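Local atomic coordinates of NAD-dependent L-serine dehydrogenase (PDB entry 3OBB), a protein that oxidises L-serine and methyl-L-serine with NAD(+) as the hydride acceptor, and has low activity toward beta-hydroxyisobutyrate. Residues A[18-23]-A[40-45]; A[25-30]-A[150-155]; A[82-87]-A[114-119]; A[99-104]-A[169-174]; A[141-146]-A[160-165]. All coordinates share one frame; numbering follows the deposited sequence. Where two conformers were deposited one is given.

Contact 1. Residues A[18-23]-A[40-45]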
# COMPACT_ATOMS: atom_id res chain seq x y z
N MSE A 18 -22.27 29.90 2.48
CA MSE A 18 -21.33 30.77 3.19
C MSE A 18 -21.65 32.25 2.93
O MSE A 18 -21.69 33.03 3.86
CB MSE A 18 -19.87 30.48 2.79
CG MSE A 18 -19.38 29.09 3.16
SE MSE A 18 -17.66 28.68 2.32
CE MSE A 18 -16.65 30.13 3.18
N ALA A 19 -21.91 32.60 1.66
CA ALA A 19 -22.22 33.99 1.31
C ALA A 19 -23.60 34.37 1.85
O ALA A 19 -23.81 35.50 2.30
CB ALA A 19 -22.14 34.21 -0.19
N THR A 20 -24.53 33.41 1.84
CA THR A 20 -25.86 33.64 2.41
C THR A 20 -25.77 33.91 3.89
O THR A 20 -26.46 34.79 4.39
CB THR A 20 -26.81 32.44 2.15
OG1 THR A 20 -26.88 32.23 0.74
CG2 THR A 20 -28.22 32.71 2.70
N ASN A 21 -24.90 33.16 4.59
CA ASN A 21 -24.69 33.43 6.01
C ASN A 21 -24.15 34.81 6.35
O ASN A 21 -24.56 35.42 7.35
CB ASN A 21 -23.85 32.35 6.68
CG ASN A 21 -24.66 31.16 7.00
OD1 ASN A 21 -25.79 31.30 7.48
ND2 ASN A 21 -24.15 29.99 6.67
N LEU A 22 -23.24 35.31 5.50
CA LEU A 22 -22.78 36.71 5.61
C LEU A 22 -23.94 37.70 5.50
O LEU A 22 -24.05 38.60 6.32
CB LEU A 22 -21.67 37.01 4.61
CG LEU A 22 -20.36 36.27 4.91
CD1 LEU A 22 -19.30 36.67 3.90
CD2 LEU A 22 -19.87 36.58 6.33
N LEU A 23 -24.81 37.52 4.51
CA LEU A 23 -26.06 38.29 4.39
C LEU A 23 -26.93 38.23 5.65
O LEU A 23 -27.47 39.25 6.07
CB LEU A 23 -26.90 37.76 3.22
CG LEU A 23 -26.53 38.13 1.79
CD1 LEU A 23 -27.50 37.49 0.81
CD2 LEU A 23 -26.47 39.62 1.62
N ASP A 40 -28.55 34.09 -8.81
CA ASP A 40 -29.94 34.48 -8.53
C ASP A 40 -30.40 34.09 -7.14
O ASP A 40 -31.14 34.81 -6.49
CB ASP A 40 -30.91 33.89 -9.55
CG ASP A 40 -30.67 34.38 -10.95
OD1 ASP A 40 -30.24 35.55 -11.16
OD2 ASP A 40 -30.95 33.56 -11.85
N GLY A 41 -29.94 32.93 -6.69
CA GLY A 41 -30.18 32.46 -5.32
C GLY A 41 -29.72 33.46 -4.28
O GLY A 41 -30.42 33.76 -3.32
N LEU A 42 -28.53 34.01 -4.48
CA LEU A 42 -27.97 35.00 -3.58
C LEU A 42 -28.68 36.32 -3.73
O LEU A 42 -28.91 36.97 -2.74
CB LEU A 42 -26.45 35.16 -3.78
CG LEU A 42 -25.52 34.42 -2.80
CD1 LEU A 42 -25.62 35.04 -1.40
CD2 LEU A 42 -25.82 32.91 -2.76
N VAL A 43 -29.02 36.70 -4.95
CA VAL A 43 -29.77 37.94 -5.19
C VAL A 43 -31.14 37.88 -4.50
O VAL A 43 -31.55 38.84 -3.86
CB VAL A 43 -29.91 38.31 -6.72
CG1 VAL A 43 -30.82 39.52 -6.93
CG2 VAL A 43 -28.57 38.62 -7.32
N ALA A 44 -31.85 36.76 -4.60
CA ALA A 44 -33.12 36.60 -3.88
C ALA A 44 -32.98 36.81 -2.36
O ALA A 44 -33.89 37.31 -1.72
CB ALA A 44 -33.76 35.23 -4.19
N ALA A 45 -31.84 36.46 -1.80
CA ALA A 45 -31.62 36.60 -0.35
C ALA A 45 -31.07 37.98 0.08
O ALA A 45 -30.78 38.23 1.27
CB ALA A 45 -30.72 35.51 0.12
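Helices 18-23 and 40-44 run side by side in nearly the same direction, 13° between their axes, with a closest approach of 10.2 Å and Thr-20 nearest Leu-42 along the backbones. No hydrogen bond joins the two segments; the contact is apolar, and most of it is made by Leu-42. Its CA-CB bond does not aim at helix 18-23, but the branched end swings in and sets two methyl groups against it. Leu-42 CD1 packs against Ala-19 CB at 3.8 Å on one turn and against Leu-23 CD1 on the next, also at 3.8 Å. Both methyls border Thr-20 OG1, Leu-42 CD2 at 3.7 Å. With OG1 beside the backbone N (chi1 -57°), that hydroxyl is hydrogen-bonded to the carbonyl O of Ala-16, one turn back in its own helix, so it touches Leu-42 by van der Waals contact only. Farther along, Leu-23 carries the contact past the end of the second helix: its CD1 touches Ala-45 CB at 3.8 Å and also rests 3.4 Å from Ala-45 O. The inner sides of this layer close on strand 28-32, with Ala-19 and Leu-23 on Leu-29 and Leu-42 on Val-31. Helix 15-24, strand 28-32 and helix 36-44 follow one another in the chain, and residues 18-23 belong to the NAD(+)-binding region; two near-parallel helices packed together on one side of a parallel sheet are characteristic of the Rossmann fold.

Contact 2. Residues A[25-30]-A[150-155]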
# COMPACT_ATOMS: atom_id res chain seq x y z
N ALA A 25 -25.98 37.66 8.65
CA ALA A 25 -25.20 38.46 9.60
C ALA A 25 -25.28 39.99 9.37
O ALA A 25 -24.85 40.76 10.21
CB ALA A 25 -23.76 38.01 9.59
N GLY A 26 -25.80 40.42 8.23
CA GLY A 26 -26.02 41.84 7.99
C GLY A 26 -25.01 42.53 7.10
O GLY A 26 -25.04 43.74 6.95
N TYR A 27 -24.08 41.78 6.51
CA TYR A 27 -23.17 42.38 5.54
C TYR A 27 -23.87 42.66 4.21
O TYR A 27 -24.88 42.03 3.88
CB TYR A 27 -21.94 41.50 5.33
CG TYR A 27 -21.15 41.36 6.59
CD1 TYR A 27 -21.31 40.25 7.43
CD2 TYR A 27 -20.25 42.36 6.98
CE1 TYR A 27 -20.60 40.13 8.62
CE2 TYR A 27 -19.52 42.24 8.16
CZ TYR A 27 -19.71 41.13 8.97
OH TYR A 27 -19.00 41.04 10.13
N LEU A 28 -23.32 43.63 3.46
CA LEU A 28 -23.72 43.89 2.08
C LEU A 28 -22.79 43.11 1.17
O LEU A 28 -21.56 43.22 1.28
CB LEU A 28 -23.63 45.39 1.76
CG LEU A 28 -24.23 46.33 2.79
CD1 LEU A 28 -24.10 47.76 2.33
CD2 LEU A 28 -25.69 45.99 3.03
N LEU A 29 -23.36 42.32 0.26
CA LEU A 29 -22.52 41.53 -0.63
C LEU A 29 -22.79 41.88 -2.07
O LEU A 29 -23.94 42.00 -2.47
CB LEU A 29 -22.74 40.02 -0.43
CG LEU A 29 -22.64 39.22 0.89
CD1 LEU A 29 -22.09 37.84 0.58
CD2 LEU A 29 -21.80 39.83 1.99
N ASN A 30 -21.72 42.03 -2.84
CA ASN A 30 -21.78 41.89 -4.30
C ASN A 30 -21.25 40.51 -4.61
O ASN A 30 -20.19 40.14 -4.13
CB ASN A 30 -20.89 42.92 -5.01
CG ASN A 30 -21.13 44.33 -4.52
OD1 ASN A 30 -20.18 45.02 -4.12
ND2 ASN A 30 -22.39 44.75 -4.52
N ARG A 150 -11.87 38.35 11.75
CA ARG A 150 -12.54 37.49 12.72
C ARG A 150 -14.08 37.53 12.67
O ARG A 150 -14.69 36.47 12.49
CB ARG A 150 -11.99 37.67 14.14
CG ARG A 150 -12.62 36.67 15.08
CD ARG A 150 -12.08 36.74 16.48
NE ARG A 150 -10.69 36.31 16.56
CZ ARG A 150 -10.26 35.05 16.49
NH1 ARG A 150 -11.10 34.03 16.32
NH2 ARG A 150 -8.96 34.82 16.58
N PRO A 151 -14.71 38.73 12.79
CA PRO A 151 -16.18 38.79 12.76
C PRO A 151 -16.82 38.13 11.53
O PRO A 151 -17.97 37.70 11.61
CB PRO A 151 -16.48 40.30 12.76
CG PRO A 151 -15.28 40.94 13.37
CD PRO A 151 -14.11 40.07 12.96
N LEU A 152 -16.08 38.06 10.43
CA LEU A 152 -16.56 37.41 9.19
C LEU A 152 -16.54 35.88 9.28
O LEU A 152 -17.46 35.22 8.79
CB LEU A 152 -15.75 37.87 7.98
CG LEU A 152 -15.90 39.31 7.51
CD1 LEU A 152 -14.83 39.60 6.49
CD2 LEU A 152 -17.26 39.53 6.92
N PHE A 153 -15.47 35.36 9.87
CA PHE A 153 -15.31 33.93 10.14
C PHE A 153 -16.34 33.47 11.15
O PHE A 153 -16.90 32.39 11.01
CB PHE A 153 -13.93 33.65 10.72
CG PHE A 153 -12.81 33.77 9.74
CD1 PHE A 153 -11.59 34.31 10.12
CD2 PHE A 153 -12.97 33.36 8.43
CE1 PHE A 153 -10.53 34.41 9.22
CE2 PHE A 153 -11.92 33.47 7.51
CZ PHE A 153 -10.69 34.00 7.92
N GLU A 154 -16.57 34.28 12.18
CA GLU A 154 -17.62 34.03 13.16
C GLU A 154 -19.03 34.02 12.58
O GLU A 154 -19.92 33.35 13.11
CB GLU A 154 -17.51 35.01 14.31
CG GLU A 154 -16.18 34.91 15.02
CD GLU A 154 -16.14 35.66 16.31
OE1 GLU A 154 -17.07 36.45 16.57
OE2 GLU A 154 -15.17 35.46 17.08
N ALA A 155 -19.25 34.73 11.49
CA ALA A 155 -20.54 34.72 10.83
C ALA A 155 -20.73 33.43 10.02
O ALA A 155 -21.85 32.92 9.90
CB ALA A 155 -20.67 35.93 9.94
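Tyr-27 presents one face of its ring to Leu-152, and this CH-pi contact is the centre of the interface. Leu-152 CD2 stands 3.7 Å from the ring centroid and only 16° off the ring normal, so the methyl sits well over the face, displaced a little toward the phenol end; its shortest approach is to Tyr-27 CZ, at 3.6 Å. The first torsion of Tyr-27 puts CG beside the backbone N (chi1 -63°), which sends the ring out from the start of strand 28-30 toward helix 150-155. Leu-152 leaves its helix at a slant to that line, and it is the end of the side chain, rather than its base, that closes on the ring. Around the rim, Ala-155 CB comes to the edge near the ring plane, 4.4 Å from Tyr-27 CE1, so face and edge are met by residues one turn apart on the same helix. At the far end, Tyr-27 OH lies against Pro-151 CB at 3.7 Å; it also makes a weak hydrogen bond with Lys-4 NZ. Beside the ring, Ala-25 CB and Ala-155 CB touch methyl to methyl at 3.7 Å, where the backbones come nearest. Gly-26, with positive phi, ends the preceding helix in a Schellman motif and turns the chain so that Ala-25 and Tyr-27 both face helix 150-155. Leu-22 of helix 15-24 also packs on Ala-155. The contact thus brings the helix-to-strand turn of the first beta-alpha-beta unit against helix 143-156, within the Rossmann-type NAD(+)-binding domain.

Contact 3. Residues A[82-87]-A[114-119]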
# COMPACT_ATOMS: atom_id res chain seq x y z
N GLY A 82 -5.95 41.76 -13.38
CA GLY A 82 -6.80 41.36 -12.26
C GLY A 82 -6.31 39.98 -11.91
O GLY A 82 -5.50 39.43 -12.65
N LEU A 83 -6.79 39.39 -10.81
CA LEU A 83 -7.74 39.99 -9.87
C LEU A 83 -7.01 40.79 -8.81
O LEU A 83 -7.52 41.81 -8.34
CB LEU A 83 -8.59 38.88 -9.19
CG LEU A 83 -9.97 39.23 -8.62
CD1 LEU A 83 -10.77 37.98 -8.33
CD2 LEU A 83 -9.88 40.10 -7.37
N LEU A 84 -5.83 40.32 -8.40
CA LEU A 84 -5.01 41.07 -7.46
C LEU A 84 -4.62 42.45 -8.02
O LEU A 84 -4.54 43.40 -7.26
CB LEU A 84 -3.76 40.30 -7.04
CG LEU A 84 -3.91 39.17 -6.02
CD1 LEU A 84 -2.56 38.51 -5.84
CD2 LEU A 84 -4.47 39.65 -4.69
N ALA A 85 -4.38 42.56 -9.32
CA ALA A 85 -4.12 43.88 -9.92
C ALA A 85 -5.19 44.92 -9.53
O ALA A 85 -4.86 46.09 -9.34
CB ALA A 85 -3.98 43.79 -11.45
N HIS A 86 -6.45 44.48 -9.38
CA HIS A 86 -7.54 45.31 -8.81
C HIS A 86 -7.70 45.04 -7.30
O HIS A 86 -7.78 43.90 -6.85
CB HIS A 86 -8.84 45.14 -9.61
CG HIS A 86 -8.69 45.48 -11.07
ND1 HIS A 86 -8.29 46.73 -11.51
CD2 HIS A 86 -8.88 44.73 -12.18
CE1 HIS A 86 -8.24 46.73 -12.84
NE2 HIS A 86 -8.59 45.53 -13.26
N ILE A 87 -7.72 46.13 -6.52
CA ILE A 87 -7.28 46.10 -5.11
C ILE A 87 -7.80 47.26 -4.27
O ILE A 87 -8.73 47.94 -4.67
CB ILE A 87 -5.72 46.18 -5.00
CG1 ILE A 87 -5.11 46.94 -6.20
CG2 ILE A 87 -5.16 44.79 -4.91
CD1 ILE A 87 -3.80 47.73 -5.93
N ARG A 114 2.04 43.93 -3.15
CA ARG A 114 1.07 44.89 -3.65
C ARG A 114 0.36 45.69 -2.50
O ARG A 114 -0.55 46.59 -2.63
CB ARG A 114 0.06 44.11 -4.53
CG ARG A 114 -1.16 44.86 -5.02
CD ARG A 114 -1.86 44.07 -6.12
NE ARG A 114 -1.19 44.28 -7.41
CZ ARG A 114 -0.56 43.31 -8.10
NH1 ARG A 114 0.03 43.65 -9.26
NH2 ARG A 114 -0.52 42.00 -7.64
N GLY A 115 0.65 45.24 -1.24
CA GLY A 115 0.10 45.92 -0.05
C GLY A 115 -1.18 45.35 0.56
O GLY A 115 -1.81 46.00 1.41
N LEU A 116 -1.58 44.15 0.17
CA LEU A 116 -2.86 43.60 0.67
C LEU A 116 -2.71 42.64 1.83
O LEU A 116 -1.79 41.84 1.86
CB LEU A 116 -3.64 42.95 -0.47
CG LEU A 116 -4.05 43.82 -1.66
CD1 LEU A 116 -4.57 42.90 -2.74
CD2 LEU A 116 -5.07 44.90 -1.31
N ALA A 117 -3.62 42.73 2.79
CA ALA A 117 -3.77 41.73 3.84
C ALA A 117 -4.58 40.54 3.33
O ALA A 117 -5.78 40.67 3.07
CB ALA A 117 -4.42 42.33 5.05
N MSE A 118 -3.91 39.39 3.18
CA MSE A 118 -4.54 38.16 2.72
C MSE A 118 -4.40 37.00 3.71
O MSE A 118 -3.38 36.85 4.37
CB MSE A 118 -3.98 37.72 1.36
CG MSE A 118 -4.42 36.30 0.95
SE MSE A 118 -3.77 35.76 -0.80
CE MSE A 118 -4.94 36.82 -1.89
N LEU A 119 -5.46 36.21 3.81
CA LEU A 119 -5.44 34.95 4.56
C LEU A 119 -5.82 33.81 3.63
O LEU A 119 -6.67 33.96 2.74
CB LEU A 119 -6.46 35.02 5.71
CG LEU A 119 -6.28 36.08 6.79
CD1 LEU A 119 -7.46 36.01 7.73
CD2 LEU A 119 -4.94 35.91 7.53
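Apolar packing between Leu-84 and the side chains of Leu-116 and Met-118 makes the inner part of this contact. Leu-84 CD2 meets Leu-116 CD1 at 3.8 Å, the two side chains sliding past each other in opposite directions, and it also touches the terminal methyl CE of Met-118, a selenomethionine, at 4.0 Å. The chain of Met-118 is extended until its last bend (chi3 -74°) and crosses Leu-84 at about a right angle; its CE is the atom that meets Leu-84. Ala-110, on helix 101-112, packs on Leu-84 as well, as does Tyr-77 of helix 70-78. Ile-87 stands across both Leu-116 and Arg-114, although its modelled position is doubtful and the close approaches of its CG2 carry little weight.

The second kind of contact is the lid that Arg-114 lays over the backbone of 84-85. Its aliphatic part starts extended, CG anti to the backbone N (chi1 172°), then bends at chi3 and turns one face of the guanidinium to Leu-84 C and Ala-85 CA, the latter offset toward its rim. Arg-114 NH2 reaches Leu-84 CB at 3.7 Å. No hydrogen bond crosses the two segments: Arg-114 NE lies 3.5 Å from Leu-84 O, but at a poor angle, so the arginine covers this turn by van der Waals contact. Gly-115 closes helix 101-112 in a Schellman motif and redirects the chain into the strand. The contact packs that helix-to-strand turn against the loop leading from helix 70-78, at the N-terminal ends of strands 92-95 and 117-124, inside the sheet of the Rossmann-type domain.

Contact 4. Residues A[99-104]-A[169-174]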
# COMPACT_ATOMS: atom_id res chain seq x y z
N ILE A 99 -6.68 24.63 -2.04
CA ILE A 99 -5.70 24.64 -3.11
C ILE A 99 -4.36 24.23 -2.52
O ILE A 99 -4.18 24.28 -1.31
CB ILE A 99 -5.61 26.05 -3.78
CG1 ILE A 99 -5.03 27.09 -2.81
CG2 ILE A 99 -6.99 26.47 -4.29
CD1 ILE A 99 -4.87 28.51 -3.42
N ALA A 100 -3.44 23.80 -3.37
CA ALA A 100 -2.12 23.41 -2.91
C ALA A 100 -1.45 24.55 -2.12
O ALA A 100 -1.55 25.72 -2.51
CB ALA A 100 -1.26 22.96 -4.08
N PRO A 101 -0.86 24.22 -0.96
CA PRO A 101 -0.12 25.19 -0.17
C PRO A 101 0.87 26.03 -0.98
O PRO A 101 0.96 27.23 -0.75
CB PRO A 101 0.62 24.31 0.84
CG PRO A 101 -0.32 23.23 1.08
CD PRO A 101 -0.93 22.93 -0.25
N THR A 102 1.61 25.40 -1.90
CA THR A 102 2.58 26.11 -2.74
C THR A 102 1.82 27.22 -3.46
O THR A 102 2.18 28.39 -3.37
CB THR A 102 3.30 25.19 -3.77
OG1 THR A 102 4.11 24.24 -3.07
CG2 THR A 102 4.22 25.99 -4.68
N SER A 103 0.74 26.85 -4.14
CA SER A 103 -0.11 27.81 -4.82
C SER A 103 -0.65 28.93 -3.92
O SER A 103 -0.68 30.09 -4.34
CB SER A 103 -1.23 27.09 -5.56
OG SER A 103 -2.26 27.99 -5.89
N ALA A 104 -1.04 28.61 -2.68
CA ALA A 104 -1.46 29.63 -1.71
C ALA A 104 -0.34 30.60 -1.31
O ALA A 104 -0.61 31.78 -1.06
CB ALA A 104 -2.01 28.98 -0.46
N GLY A 169 -2.87 27.40 6.47
CA GLY A 169 -4.26 26.95 6.48
C GLY A 169 -4.40 25.82 5.49
O GLY A 169 -5.00 24.80 5.80
N GLN A 170 -3.84 25.98 4.29
CA GLN A 170 -3.91 24.89 3.31
C GLN A 170 -3.17 23.69 3.81
O GLN A 170 -3.58 22.58 3.52
CB GLN A 170 -3.39 25.28 1.93
CG GLN A 170 -4.10 26.48 1.28
CD GLN A 170 -5.59 26.26 1.05
OE1 GLN A 170 -6.08 25.13 1.03
NE2 GLN A 170 -6.31 27.35 0.84
N VAL A 171 -2.04 23.87 4.52
CA VAL A 171 -1.26 22.72 4.95
C VAL A 171 -2.10 21.93 5.94
O VAL A 171 -2.20 20.70 5.83
CB VAL A 171 0.17 23.11 5.55
CG1 VAL A 171 0.91 21.90 6.01
CG2 VAL A 171 1.04 23.87 4.51
N ALA A 172 -2.72 22.62 6.91
CA ALA A 172 -3.48 21.96 7.97
C ALA A 172 -4.65 21.19 7.32
O ALA A 172 -4.91 20.03 7.67
CB ALA A 172 -3.97 22.99 9.03
N LYS A 173 -5.28 21.83 6.33
CA LYS A 173 -6.44 21.31 5.60
C LYS A 173 -6.13 20.01 4.86
O LYS A 173 -6.89 19.04 4.93
CB LYS A 173 -7.02 22.36 4.62
CG LYS A 173 -8.22 21.86 3.77
CD LYS A 173 -9.41 21.45 4.65
CE LYS A 173 -10.53 20.79 3.84
NZ LYS A 173 -11.16 21.71 2.83
N VAL A 174 -5.03 20.02 4.11
CA VAL A 174 -4.66 18.84 3.35
C VAL A 174 -4.16 17.70 4.25
O VAL A 174 -4.35 16.55 3.92
CB VAL A 174 -3.68 19.13 2.15
CG1 VAL A 174 -4.28 20.24 1.20
CG2 VAL A 174 -2.21 19.43 2.62
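Gln-170 lays its side chain across the backbone of Ile-99 and against the first turn of helix 101-104. The bend at chi2 (-60°) turns the amide to lie alongside Ile-99, while Gln-170 CG touches Ala-104 CB at 3.7 Å and Gln-170 CB rests 3.8 Å from Pro-101 CG. Gln-170 OE1 accepts a hydrogen bond from Ile-99 N, 3.2 Å long and nearly straight at the hydrogen (164°). At the acceptor the approach is unusual, since the N-H comes from well above the carbonyl plane, 69° out of it, and not along a lone pair. Ile-99 O is also near OE1, but two acceptors do not bond. At the other end of the amide, Ser-97 O accepts a hydrogen bond from NE2, consistent with the amide orientation as modelled. This junction links the Rossmann-type NAD(+)-binding domain, which supplies 99-104, to the long helix 168-196 that leads into the helical C-terminal domain of the family. The active-site residue Lys-173 lies one turn beyond Gln-170 on that helix; its NZ is hydrogen-bonded to the OG1 of Thr-98, an NAD(+)-binding residue, and to Val-123 O. Next to Gln-170, Val-171 crosses Pro-101 at about a right angle, with Val-171 CG2 against Pro-101 CB at 3.7 Å. Val-171 also packs on Asn-197 of the second subunit, while Gln-170 N is held by Asp-120 OD2.

Contact 5. Residues A[141-146]-A[160-165]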
# COMPACT_ATOMS: atom_id res chain seq x y z
N GLY A 141 -1.55 33.08 7.68
CA GLY A 141 -1.35 34.52 7.49
C GLY A 141 -1.03 35.28 8.76
O GLY A 141 -0.86 34.69 9.83
N ASP A 142 -0.95 36.61 8.64
CA ASP A 142 -0.60 37.50 9.76
C ASP A 142 -1.73 37.56 10.78
O ASP A 142 -2.90 37.63 10.41
CB ASP A 142 -0.29 38.92 9.26
CG ASP A 142 0.90 38.97 8.32
OD1 ASP A 142 1.11 40.02 7.66
OD2 ASP A 142 1.63 37.97 8.22
N ALA A 143 -1.35 37.53 12.05
CA ALA A 143 -2.27 37.66 13.18
C ALA A 143 -3.14 38.91 13.02
O ALA A 143 -4.36 38.87 13.29
CB ALA A 143 -1.47 37.72 14.48
N GLU A 144 -2.49 40.00 12.58
CA GLU A 144 -3.17 41.26 12.24
C GLU A 144 -4.40 40.99 11.37
O GLU A 144 -5.53 41.33 11.74
CB GLU A 144 -2.18 42.22 11.54
CG GLU A 144 -2.80 43.36 10.68
CD GLU A 144 -2.92 43.03 9.18
OE1 GLU A 144 -3.89 43.56 8.53
OE2 GLU A 144 -2.05 42.25 8.63
N ALA A 145 -4.17 40.36 10.22
CA ALA A 145 -5.21 40.13 9.22
C ALA A 145 -6.31 39.18 9.72
O ALA A 145 -7.50 39.37 9.40
CB ALA A 145 -4.59 39.65 7.91
N LEU A 146 -5.90 38.19 10.52
CA LEU A 146 -6.84 37.32 11.22
C LEU A 146 -7.75 38.11 12.16
O LEU A 146 -8.96 37.84 12.25
CB LEU A 146 -6.12 36.20 11.97
CG LEU A 146 -7.01 35.27 12.80
CD1 LEU A 146 -8.12 34.65 11.94
CD2 LEU A 146 -6.19 34.19 13.48
N ILE A 160 -12.28 28.48 14.80
CA ILE A 160 -11.37 29.24 13.96
C ILE A 160 -9.96 29.02 14.46
O ILE A 160 -9.58 29.48 15.54
CB ILE A 160 -11.77 30.76 13.86
CG1 ILE A 160 -13.22 30.90 13.40
CG2 ILE A 160 -10.87 31.48 12.87
CD1 ILE A 160 -13.94 32.02 14.03
N PHE A 161 -9.19 28.30 13.66
CA PHE A 161 -7.83 28.01 14.02
C PHE A 161 -6.85 28.83 13.21
O PHE A 161 -6.99 28.92 11.99
CB PHE A 161 -7.53 26.52 13.82
CG PHE A 161 -8.37 25.63 14.67
CD1 PHE A 161 -9.47 24.96 14.13
CD2 PHE A 161 -8.07 25.43 16.01
CE1 PHE A 161 -10.24 24.10 14.90
CE2 PHE A 161 -8.86 24.59 16.80
CZ PHE A 161 -9.95 23.93 16.24
N HIS A 162 -5.88 29.44 13.90
CA HIS A 162 -4.73 30.06 13.25
C HIS A 162 -3.69 28.97 13.13
O HIS A 162 -3.03 28.64 14.11
CB HIS A 162 -4.21 31.21 14.11
CG HIS A 162 -3.23 32.11 13.41
ND1 HIS A 162 -3.03 32.08 12.05
CD2 HIS A 162 -2.45 33.11 13.89
CE1 HIS A 162 -2.13 32.99 11.72
NE2 HIS A 162 -1.77 33.64 12.81
N ALA A 163 -3.60 28.38 11.94
CA ALA A 163 -2.75 27.24 11.70
C ALA A 163 -1.26 27.63 11.62
O ALA A 163 -0.39 26.81 11.93
CB ALA A 163 -3.19 26.53 10.44
N GLY A 164 -0.98 28.86 11.22
CA GLY A 164 0.41 29.33 11.11
C GLY A 164 0.54 30.47 10.11
O GLY A 164 -0.47 31.16 9.82
N PRO A 165 1.76 30.66 9.54
CA PRO A 165 1.93 31.77 8.58
C PRO A 165 1.27 31.50 7.20
O PRO A 165 0.38 30.64 7.08
CB PRO A 165 3.46 31.93 8.48
CG PRO A 165 4.00 30.54 8.78
CD PRO A 165 3.00 29.87 9.71
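Gly-141 N donates to Gly-164 O at 3.1 Å, with an N-H...O angle of 151°; the donor lies in the carbonyl plane, on a lone pair. This bond joins the C-terminal end of strand 159-164 to the strand-to-helix turn after strand 135-140, inside a beta-alpha-beta unit of the Rossmann-type domain in which helix 143-156 connects the two parallel strands. The backbone angles of Gly-141 would jam a CB against the carbonyl O before it, which calls for glycine. His-162 points toward the start of the helix, its CG anti to the backbone N (chi1 -167°). Val-139 O takes the hydrogen bond of ND1, which fixes the ring's rotation. One ring face is covered by Leu-146, whose CD2 makes a CH-pi contact at 4.0 Å from the His-162 centroid, 28° off the normal. The other methyl of that leucine, Leu-146 CD1, faces Ile-160 CG2 at 4.3 Å, so the side chain spans two residues of the strand that point to the same side. Asp-142 sits at the N-cap position without capping through its side chain, which turns away to a salt bridge from OD2 to Arg-112 NH1.

Overall arrangement
Contacts 1 and 2 meet where helix 15-24 turns into strand 28-32: their centres are 11 Å apart, and Leu-22 O lies 3.2 Å from Tyr-27 N, a probable hydrogen bond. Helix 143-156 serves both contact 2 and contact 5, and Phe-153 joins them, with Phe-153 CE1 3.6 Å from Leu-146 CD1. Phe-153 CE1 also lies 3.8 Å from Leu-119 CD1 of contact 3. Contact 5 touches contact 4 through Ala-163 CB and Ala-172 CB, 3.9 Å apart, and both border the second subunit. Contact 4 holds the active-site Lys-173, while contacts 1 and 2 carry NAD(+)-binding residues, with centres about 27 Å and 23 Å from that of contact 4.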